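Local coordinates for protein probable zinc protease PqqL (Escherichia coli, PDB 6OFT) that probably acts as a zinc-dependent endopeptidase of the M16 family in the periplasm, the chain here being the first half of the full-length protein, at residues H58-G63 and A124-L129; K65-N70 and M114-E119. All coordinates share one frame; numbering follows the deposited sequence.

Contact 1: H58-G63 and A124-L129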
loop_
_atom_site.group_PDB
_atom_site.type_symbol
_atom_site.label_atom_id
_atom_site.label_comp_id
_atom_site.label_asym_id
_atom_site.label_seq_id
_atom_site.Cartn_x
_atom_site.Cartn_y
_atom_site.Cartn_z
ATOM N N HIS A 58 -19.131 1.658 6.652
ATOM C CA HIS A 58 -20.396 1.730 5.920
ATOM C C HIS A 58 -21.480 2.465 6.739
ATOM O O HIS A 58 -22.247 3.252 6.184
ATOM C CB HIS A 58 -20.874 0.306 5.568
ATOM C CG HIS A 58 -20.248 -0.238 4.323
ATOM N ND1 HIS A 58 -20.991 -0.439 3.181
ATOM C CD2 HIS A 58 -18.963 -0.582 4.071
ATOM C CE1 HIS A 58 -20.147 -0.904 2.277
ATOM N NE2 HIS A 58 -18.915 -1.005 2.763
ATOM N N MET A 59 -21.499 2.252 8.057
ATOM C CA MET A 59 -22.497 2.866 8.939
ATOM C C MET A 59 -22.363 4.386 9.071
ATOM O O MET A 59 -23.302 5.021 9.553
ATOM C CB MET A 59 -22.522 2.196 10.327
ATOM C CG MET A 59 -23.095 0.770 10.351
ATOM S SD MET A 59 -24.667 0.496 9.484
ATOM C CE MET A 59 -25.738 1.775 10.277
ATOM N N MET A 60 -21.238 4.983 8.610
ATOM C CA MET A 60 -21.054 6.441 8.684
ATOM C C MET A 60 -21.973 7.170 7.706
ATOM O O MET A 60 -22.371 8.314 7.944
ATOM C CB MET A 60 -19.578 6.839 8.452
ATOM C CG MET A 60 -18.627 6.388 9.563
ATOM S SD MET A 60 -19.084 6.852 11.255
ATOM C CE MET A 60 -19.682 5.288 11.842
ATOM N N PHE A 61 -22.359 6.476 6.639
ATOM C CA PHE A 61 -23.230 7.011 5.597
ATOM C C PHE A 61 -24.691 6.635 5.823
ATOM O O PHE A 61 -25.516 6.882 4.941
ATOM C CB PHE A 61 -22.737 6.526 4.213
ATOM C CG PHE A 61 -21.292 6.890 3.958
ATOM C CD1 PHE A 61 -20.951 8.146 3.462
ATOM C CD2 PHE A 61 -20.270 5.990 4.237
ATOM C CE1 PHE A 61 -19.615 8.482 3.233
ATOM C CE2 PHE A 61 -18.935 6.340 4.033
ATOM C CZ PHE A 61 -18.618 7.582 3.528
ATOM N N ASN A 62 -25.032 6.069 6.996
ATOM C CA ASN A 62 -26.405 5.642 7.233
ATOM C C ASN A 62 -27.046 6.183 8.527
ATOM O O ASN A 62 -28.051 5.643 8.983
ATOM C CB ASN A 62 -26.509 4.106 7.150
ATOM C CG ASN A 62 -26.294 3.614 5.743
ATOM O OD1 ASN A 62 -27.182 3.692 4.884
ATOM N ND2 ASN A 62 -25.093 3.139 5.463
ATOM N N GLY A 63 -26.518 7.274 9.059
ATOM C CA GLY A 63 -27.111 7.905 10.226
ATOM C C GLY A 63 -26.178 8.504 11.250
ATOM O O GLY A 63 -25.310 7.827 11.801
ATOM N N ALA A 124 -22.229 9.085 15.147
ATOM C CA ALA A 124 -22.895 8.061 14.314
ATOM C C ALA A 124 -23.905 7.335 15.224
ATOM O O ALA A 124 -23.586 7.088 16.390
ATOM C CB ALA A 124 -21.880 7.074 13.777
ATOM N N THR A 125 -25.112 7.024 14.712
ATOM C CA THR A 125 -26.193 6.464 15.546
ATOM C C THR A 125 -26.415 4.941 15.477
ATOM O O THR A 125 -26.988 4.397 16.430
ATOM C CB THR A 125 -27.526 7.187 15.273
ATOM O OG1 THR A 125 -27.833 7.114 13.880
ATOM C CG2 THR A 125 -27.505 8.643 15.737
ATOM N N PHE A 126 -26.017 4.259 14.375
ATOM C CA PHE A 126 -26.204 2.803 14.228
ATOM C C PHE A 126 -27.651 2.359 14.492
ATOM O O PHE A 126 -27.883 1.504 15.344
ATOM C CB PHE A 126 -25.223 1.995 15.111
ATOM C CG PHE A 126 -23.776 2.355 14.940
ATOM C CD1 PHE A 126 -23.002 1.746 13.958
ATOM C CD2 PHE A 126 -23.183 3.322 15.748
ATOM C CE1 PHE A 126 -21.658 2.098 13.786
ATOM C CE2 PHE A 126 -21.841 3.665 15.580
ATOM C CZ PHE A 126 -21.090 3.056 14.596
ATOM N N GLU A 127 -28.616 2.960 13.767
ATOM C CA GLU A 127 -30.043 2.626 13.854
ATOM C C GLU A 127 -30.229 1.180 13.397
ATOM O O GLU A 127 -29.656 0.784 12.380
ATOM C CB GLU A 127 -30.876 3.558 12.946
ATOM C CG GLU A 127 -30.820 5.035 13.312
ATOM C CD GLU A 127 -31.263 5.970 12.198
ATOM O OE1 GLU A 127 -30.388 6.640 11.603
ATOM O OE2 GLU A 127 -32.482 6.036 11.919
ATOM N N LYS A 128 -31.004 0.391 14.161
ATOM C CA LYS A 128 -31.292 -1.028 13.912
ATOM C C LYS A 128 -31.639 -1.307 12.448
ATOM O O LYS A 128 -31.021 -2.172 11.827
ATOM C CB LYS A 128 -32.439 -1.509 14.823
ATOM C CG LYS A 128 -32.497 -3.018 14.992
ATOM C CD LYS A 128 -33.896 -3.563 14.779
ATOM C CE LYS A 128 -33.988 -5.030 15.127
ATOM N NZ LYS A 128 -33.198 -5.893 14.203
ATOM N N LEU A 129 -32.614 -0.548 11.903
ATOM C CA LEU A 129 -33.086 -0.685 10.530
ATOM C C LEU A 129 -31.978 -0.451 9.511
ATOM O O LEU A 129 -31.898 -1.206 8.543
ATOM C CB LEU A 129 -34.309 0.212 10.268
ATOM C CG LEU A 129 -35.666 -0.305 10.793
ATOM C CD1 LEU A 129 -36.674 0.836 10.923
ATOM C CD2 LEU A 129 -36.235 -1.407 9.908
HETATM O O HOH W 1 -24.951 5.227 11.605
HETATM O O HOH W 2 -27.770 4.671 11.524
#

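Contact 2: K65-N70 and M114-E119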
loop_
_atom_site.group_PDB
_atom_site.type_symbol
_atom_site.label_atom_id
_atom_site.label_comp_id
_atom_site.label_asym_id
_atom_site.label_seq_id
_atom_site.Cartn_x
_atom_site.Cartn_y
_atom_site.Cartn_z
ATOM N N LYS A 65 -26.417 11.878 14.499
ATOM C CA LYS A 65 -27.323 12.619 15.374
ATOM C C LYS A 65 -28.129 13.684 14.604
ATOM O O LYS A 65 -29.349 13.704 14.726
ATOM C CB LYS A 65 -26.525 13.239 16.545
ATOM C CG LYS A 65 -27.347 14.140 17.473
ATOM C CD LYS A 65 -26.496 14.876 18.518
ATOM C CE LYS A 65 -25.741 16.079 17.986
ATOM N NZ LYS A 65 -24.383 15.716 17.496
ATOM N N THR A 66 -27.464 14.541 13.813
ATOM C CA THR A 66 -28.137 15.597 13.036
ATOM C C THR A 66 -28.710 15.073 11.706
ATOM O O THR A 66 -29.728 15.584 11.229
ATOM C CB THR A 66 -27.201 16.801 12.844
ATOM O OG1 THR A 66 -26.576 17.099 14.091
ATOM C CG2 THR A 66 -27.930 18.060 12.330
ATOM N N TRP A 67 -28.051 14.065 11.109
ATOM C CA TRP A 67 -28.437 13.506 9.818
ATOM C C TRP A 67 -28.820 12.004 9.890
ATOM O O TRP A 67 -28.044 11.151 9.449
ATOM C CB TRP A 67 -27.334 13.786 8.768
ATOM C CG TRP A 67 -27.024 15.248 8.596
ATOM C CD1 TRP A 67 -27.771 16.172 7.926
ATOM C CD2 TRP A 67 -25.910 15.961 9.156
ATOM N NE1 TRP A 67 -27.206 17.423 8.055
ATOM C CE2 TRP A 67 -26.067 17.324 8.808
ATOM C CE3 TRP A 67 -24.814 15.590 9.960
ATOM C CZ2 TRP A 67 -25.150 18.306 9.201
ATOM C CZ3 TRP A 67 -23.912 16.563 10.350
ATOM C CH2 TRP A 67 -24.085 17.905 9.980
ATOM N N PRO A 68 -30.014 11.644 10.427
ATOM C CA PRO A 68 -30.382 10.216 10.480
ATOM C C PRO A 68 -30.687 9.636 9.099
ATOM O O PRO A 68 -30.850 10.392 8.148
ATOM C CB PRO A 68 -31.609 10.201 11.393
ATOM C CG PRO A 68 -32.208 11.568 11.234
ATOM C CD PRO A 68 -31.076 12.498 11.009
ATOM N N GLY A 69 -30.744 8.309 9.004
ATOM C CA GLY A 69 -31.034 7.597 7.761
ATOM C C GLY A 69 -30.155 8.002 6.590
ATOM O O GLY A 69 -28.928 8.000 6.696
ATOM N N ASN A 70 -30.789 8.410 5.489
ATOM C CA ASN A 70 -30.122 8.833 4.258
ATOM C C ASN A 70 -29.772 10.348 4.197
ATOM O O ASN A 70 -29.333 10.831 3.145
ATOM C CB ASN A 70 -30.996 8.440 3.059
ATOM C CG ASN A 70 -30.228 8.342 1.767
ATOM O OD1 ASN A 70 -29.154 7.743 1.701
ATOM N ND2 ASN A 70 -30.760 8.946 0.714
ATOM N N MET A 114 -17.388 19.924 6.797
ATOM C CA MET A 114 -16.679 19.858 8.087
ATOM C C MET A 114 -17.622 19.436 9.229
ATOM O O MET A 114 -17.200 18.715 10.131
ATOM C CB MET A 114 -16.043 21.214 8.413
ATOM C CG MET A 114 -14.807 21.537 7.585
ATOM S SD MET A 114 -13.525 20.255 7.563
ATOM C CE MET A 114 -13.043 20.200 9.282
ATOM N N ALA A 115 -18.888 19.885 9.178
ATOM C CA ALA A 115 -19.921 19.558 10.170
ATOM C C ALA A 115 -20.251 18.059 10.108
ATOM O O ALA A 115 -20.399 17.432 11.159
ATOM C CB ALA A 115 -21.161 20.392 9.935
ATOM N N ILE A 116 -20.275 17.475 8.879
ATOM C CA ILE A 116 -20.473 16.037 8.650
ATOM C C ILE A 116 -19.271 15.258 9.224
ATOM O O ILE A 116 -19.478 14.230 9.861
ATOM C CB ILE A 116 -20.752 15.715 7.152
ATOM C CG1 ILE A 116 -22.129 16.283 6.704
ATOM C CG2 ILE A 116 -20.674 14.203 6.882
ATOM C CD1 ILE A 116 -22.394 16.297 5.212
ATOM N N PHE A 117 -18.029 15.748 9.015
ATOM C CA PHE A 117 -16.824 15.090 9.550
ATOM C C PHE A 117 -16.845 15.057 11.080
ATOM O O PHE A 117 -16.465 14.048 11.677
ATOM C CB PHE A 117 -15.525 15.746 9.041
ATOM C CG PHE A 117 -15.008 15.235 7.710
ATOM C CD1 PHE A 117 -14.499 13.950 7.589
ATOM C CD2 PHE A 117 -14.968 16.067 6.594
ATOM C CE1 PHE A 117 -13.978 13.494 6.372
ATOM C CE2 PHE A 117 -14.438 15.614 5.381
ATOM C CZ PHE A 117 -13.951 14.330 5.276
ATOM N N SER A 118 -17.302 16.158 11.708
ATOM C CA SER A 118 -17.422 16.266 13.162
ATOM C C SER A 118 -18.354 15.168 13.751
ATOM O O SER A 118 -18.024 14.571 14.773
ATOM C CB SER A 118 -17.922 17.651 13.544
ATOM O OG SER A 118 -17.797 17.847 14.937
ATOM N N GLU A 119 -19.465 14.870 13.063
ATOM C CA GLU A 119 -20.422 13.840 13.455
ATOM C C GLU A 119 -19.962 12.431 13.120
ATOM O O GLU A 119 -20.331 11.502 13.825
ATOM C CB GLU A 119 -21.815 14.124 12.884
ATOM C CG GLU A 119 -22.332 15.468 13.366
ATOM C CD GLU A 119 -23.747 15.450 13.890
ATOM O OE1 GLU A 119 -24.518 14.527 13.533
ATOM O OE2 GLU A 119 -24.084 16.370 14.667
#

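Contact 1: H58-G63 and A124-L129
Met59 and Met60 pack their bent side chains against the Phe126 ring at a slant, Met59 along CD1-CE1 and Met60 at CZ. Met59 CB comes to 3.6 Å from Phe126 CE1. Met60 sets off in the other direction, but bends at chi2 (-53°) and chi3 bring its methyl back, so that Met60 CE lies 3.8 Å from Phe126 CZ and 3.4 Å from Ala124 CB. The second distance is tighter than usual van der Waals packing: the alanine methyl is a small bump pressed against the end of the methionine. Gly63 fits where a CB would collide with Thr125 OG1 and the Glu127 carboxylate, and its backbone angles also suit glycine. Its carbonyl accepts a hydrogen bond from Thr125 N, at 3.0 Å to Gly63 O and nearly straight (167°). Two waters fill the polar side of the seam: one links the carbonyls of Met59 and Gly63 to Phe126 N, the other links Asn62 O to Glu127 N. Glu127 is the N-cap residue of helix 128-144, and its OE1 accepts a hydrogen bond from Gly69 N. The type I turn from Met59 to Asn62 lies at the C-terminal end of the helix carrying the HxxEH motif, the zinc-binding signature of M16 peptidases; there His58, a predicted zinc ligand, hydrogen-bonds through ND1 to Glu134, another predicted ligand. Helix 128-144 also packs on Met59, helix 183-193 meets Met60 and Phe126 through Tyr190, and strand 87-91 receives Phe61.

Contact 2: K65-N70 and M114-E119
Lys65-Asn70, an irregular loop, passes the helical segment Met114-Glu119 with its CA atoms nearest at Lys65-Glu119 (7.3 Å) and Trp67-Ile116 (8.4 Å). Glu119 reaches across to the loop, its chain bent at chi2 (-132°), and its carboxylate is gripped at both oxygens. Thr66 N gives Glu119 OE1 a nearly straight bond of 3.0 Å on the syn lone pair, and Thr64 OG1 also bonds to this oxygen. Glu119 OE2 takes two donors from opposite faces of the carboxylate plane: the Thr66 OG1 hydroxyl at 2.7 Å and Lys65 NZ at 2.9 Å, the latter a salt bridge. An alanine in place of Glu119 would probably leave the Lys65 ammonium without its countercharge and the Thr66 amide without its acceptor. In this M16 domain the loop joins the HxxEH helix 52-59 to helix 71-77, and the contact fastens it against helix 107-122, away from the predicted metal site. Beside the carboxylate, Trp67 directs the far end of its six-membered ring at the helix. Ile116 CG1 sits over one face in a CH-pi contact, 4.1 Å from the ring centroid, while Thr66 CB lies over the opposite face, offset toward the rim. The Ala115 carbonyl oxygen lies at the ring's edge, near its plane; Trp67 CH2 meets Ala115 CB at 3.8 Å, and Glu119 CG comes to 3.6 Å from Trp67 CZ3. Val72 and Thr75 of helix 71-77 also touch the indole.

Overall arrangement
From the N terminus the chain runs through helix 52-59, and contact 1 begins at its end; the chain then enters loop 65-70, the first side of contact 2, and helix 71-77. Strands 87-91 and 96-103 follow, adjacent in the six-stranded sheet, before helix 107-122 returns to close contact 2. A few residues on, 124-129 closes contact 1, so the shorter loop lies within the longer. Together they tie the end of the HxxEH helix and the following loop to helix 107-122 and the start of helix 128-144. The contacts, centres about 10 Å apart, meet at Glu127, which reaches loop 65-70 at Pro68 and Gly69, and where Thr125 CG2 packs on Lys65 N.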